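Side-chain contact in phosphatidylinositol 4,5-bisphosphate-binding protein SLM1 (Saccharomyces cerevisiae, PDB 4A6H), which binds phosphatidylinositol 4,5-bisphosphate through its PH domain and acts with SLM2 as an effector of TORC2 and calcineurin signalling: residues 106-109 with 110-114. Residues are numbered along the deposited sequence; the frame is centred on the assembly and turned at random.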
loop_
_atom_site.group_PDB
_atom_site.type_symbol
_atom_site.label_atom_id
_atom_site.label_comp_id
_atom_site.label_asym_id
_atom_site.label_seq_id
_atom_site.Cartn_x
_atom_site.Cartn_y
_atom_site.Cartn_z
ATOM N N MET A 106 -1.477 2.951 -20.863
ATOM C CA MET A 106 -1.656 1.522 -20.677
ATOM C C MET A 106 -0.453 0.933 -19.950
ATOM O O MET A 106 -0.605 0.116 -19.036
ATOM C CB MET A 106 -1.888 0.825 -22.021
ATOM C CG MET A 106 -1.930 -0.702 -21.959
ATOM S SD MET A 106 -0.305 -1.481 -21.886
ATOM C CE MET A 106 0.184 -1.294 -23.596
ATOM N N MET A 107 0.751 1.348 -20.336
ATOM C CA MET A 107 1.935 0.773 -19.721
ATOM C C MET A 107 2.083 1.209 -18.265
ATOM O O MET A 107 2.577 0.449 -17.438
ATOM C CB MET A 107 3.194 1.097 -20.522
ATOM C CG MET A 107 3.323 0.285 -21.818
ATOM S SD MET A 107 3.314 -1.506 -21.571
ATOM C CE MET A 107 4.844 -1.761 -20.671
ATOM N N SER A 108 1.629 2.413 -17.945
ATOM C CA SER A 108 1.596 2.828 -16.542
ATOM C C SER A 108 0.680 1.912 -15.714
ATOM O O SER A 108 1.055 1.457 -14.635
ATOM C CB SER A 108 1.179 4.290 -16.413
ATOM O OG SER A 108 1.091 4.674 -15.051
ATOM N N TRP A 109 -0.514 1.627 -16.231
ATOM C CA TRP A 109 -1.413 0.691 -15.562
ATOM C C TRP A 109 -0.785 -0.702 -15.470
ATOM O O TRP A 109 -0.805 -1.334 -14.411
ATOM C CB TRP A 109 -2.739 0.598 -16.315
ATOM C CG TRP A 109 -3.671 1.741 -16.044
ATOM C CD1 TRP A 109 -3.921 2.811 -16.856
ATOM C CD2 TRP A 109 -4.461 1.935 -14.864
ATOM N NE1 TRP A 109 -4.836 3.651 -16.261
ATOM C CE2 TRP A 109 -5.194 3.129 -15.044
ATOM C CE3 TRP A 109 -4.658 1.194 -13.692
ATOM C CZ2 TRP A 109 -6.079 3.615 -14.076
ATOM C CZ3 TRP A 109 -5.538 1.683 -12.733
ATOM C CH2 TRP A 109 -6.235 2.876 -12.937
ATOM N N PHE A 110 -0.245 -1.179 -16.591
ATOM C CA PHE A 110 0.300 -2.523 -16.670
ATOM C C PHE A 110 1.432 -2.692 -15.674
ATOM O O PHE A 110 1.442 -3.649 -14.911
ATOM C CB PHE A 110 0.803 -2.815 -18.094
ATOM C CG PHE A 110 1.305 -4.223 -18.280
ATOM C CD1 PHE A 110 0.437 -5.238 -18.663
ATOM C CD2 PHE A 110 2.634 -4.534 -18.038
ATOM C CE1 PHE A 110 0.895 -6.543 -18.821
ATOM C CE2 PHE A 110 3.095 -5.833 -18.196
ATOM C CZ PHE A 110 2.221 -6.837 -18.584
ATOM N N ASP A 111 2.370 -1.753 -15.659
ATOM C CA ASP A 111 3.532 -1.904 -14.772
ATOM C C ASP A 111 3.182 -1.730 -13.291
ATOM O O ASP A 111 3.713 -2.444 -12.435
ATOM C CB ASP A 111 4.658 -0.949 -15.152
ATOM C CG ASP A 111 5.296 -1.291 -16.475
ATOM O OD1 ASP A 111 5.266 -2.473 -16.874
ATOM O OD2 ASP A 111 5.827 -0.361 -17.114
ATOM N N ASN A 112 2.265 -0.810 -12.984
ATOM C CA ASN A 112 1.800 -0.660 -11.613
ATOM C C ASN A 112 1.071 -1.913 -11.122
ATOM O O ASN A 112 1.247 -2.332 -9.986
ATOM C CB ASN A 112 0.933 0.593 -11.457
ATOM C CG ASN A 112 1.754 1.846 -11.222
ATOM O OD1 ASN A 112 2.035 2.204 -10.079
ATOM N ND2 ASN A 112 2.149 2.515 -12.299
ATOM N N LEU A 113 0.286 -2.543 -11.993
ATOM C CA LEU A 113 -0.394 -3.779 -11.616
ATOM C C LEU A 113 0.600 -4.917 -11.454
ATOM O O LEU A 113 0.503 -5.707 -10.510
ATOM C CB LEU A 113 -1.436 -4.160 -12.667
ATOM C CG LEU A 113 -2.728 -3.360 -12.517
ATOM C CD1 LEU A 113 -3.541 -3.356 -13.814
ATOM C CD2 LEU A 113 -3.581 -3.892 -11.364
ATOM N N LYS A 114 1.557 -4.985 -12.375
ATOM C CA LYS A 114 2.554 -6.045 -12.381
ATOM C C LYS A 114 3.321 -6.103 -11.068
ATOM O O LYS A 114 3.509 -7.184 -10.517
ATOM C CB LYS A 114 3.509 -5.860 -13.556
ATOM C CG LYS A 114 4.567 -6.952 -13.645
ATOM C CD LYS A 114 5.567 -6.694 -14.772
ATOM C CE LYS A 114 6.434 -5.477 -14.474
ATOM N NZ LYS A 114 7.667 -5.469 -15.324
#
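Between Ser108 and Asn112, one turn apart on the C-terminal helix of the PH domain, a carbonyl oxygen is gripped twice, a local i to i+4 contact within helix 103-116. The first grip is the ordinary helical bond from Asn112 N to Ser108 O. The second comes from the side chain, whose ND2 donates to the same oxygen at 2.8 Å with a nearly straight N-H...O angle of 165°. The two donors reach Ser108 O from opposite faces of the carbonyl plane, and the oxygen lies almost in the plane of the Asn112 amide, so that one N-H of the amide points at the oxygen, which holds the rotation of the Asn112 side chain. Ser108 OG is instead hydrogen-bonded to Lys8.

A different kind of pairing runs along the neighbouring side of the helix. The doubly bent chain of Met107 makes an oblique Met-aromatic contact with Phe110, its SD lying 5.3 Å from the ring centroid and 40° off the ring normal. The terminal CE lies equally near both carboxylate oxygens of Asp111, 3.9 Å from OD1 and from OD2. Met106 and Phe110 lie side by side, with Met106 SD 4.2 Å from Phe110 CB; both side chains leave with the first carbon past CB anti to the backbone N (chi1 -176° for Phe110), a shared rotation that sends them the same way.

Met106, Trp109, Phe110 and Leu113 form the buried side of the helix and all pack on Phe80 of strand 79-84, while Phe110 also meets His62 edge to face and rests with Leu113 on Val59 of strand 57-62. Trp109 packs on Tyr27, and Asn112 and Leu113 on Leu29, of strand 21-29, which places the helix against strands from both halves of the beta-sandwich, whose one end the C-terminal helix caps, as in PH domains generally.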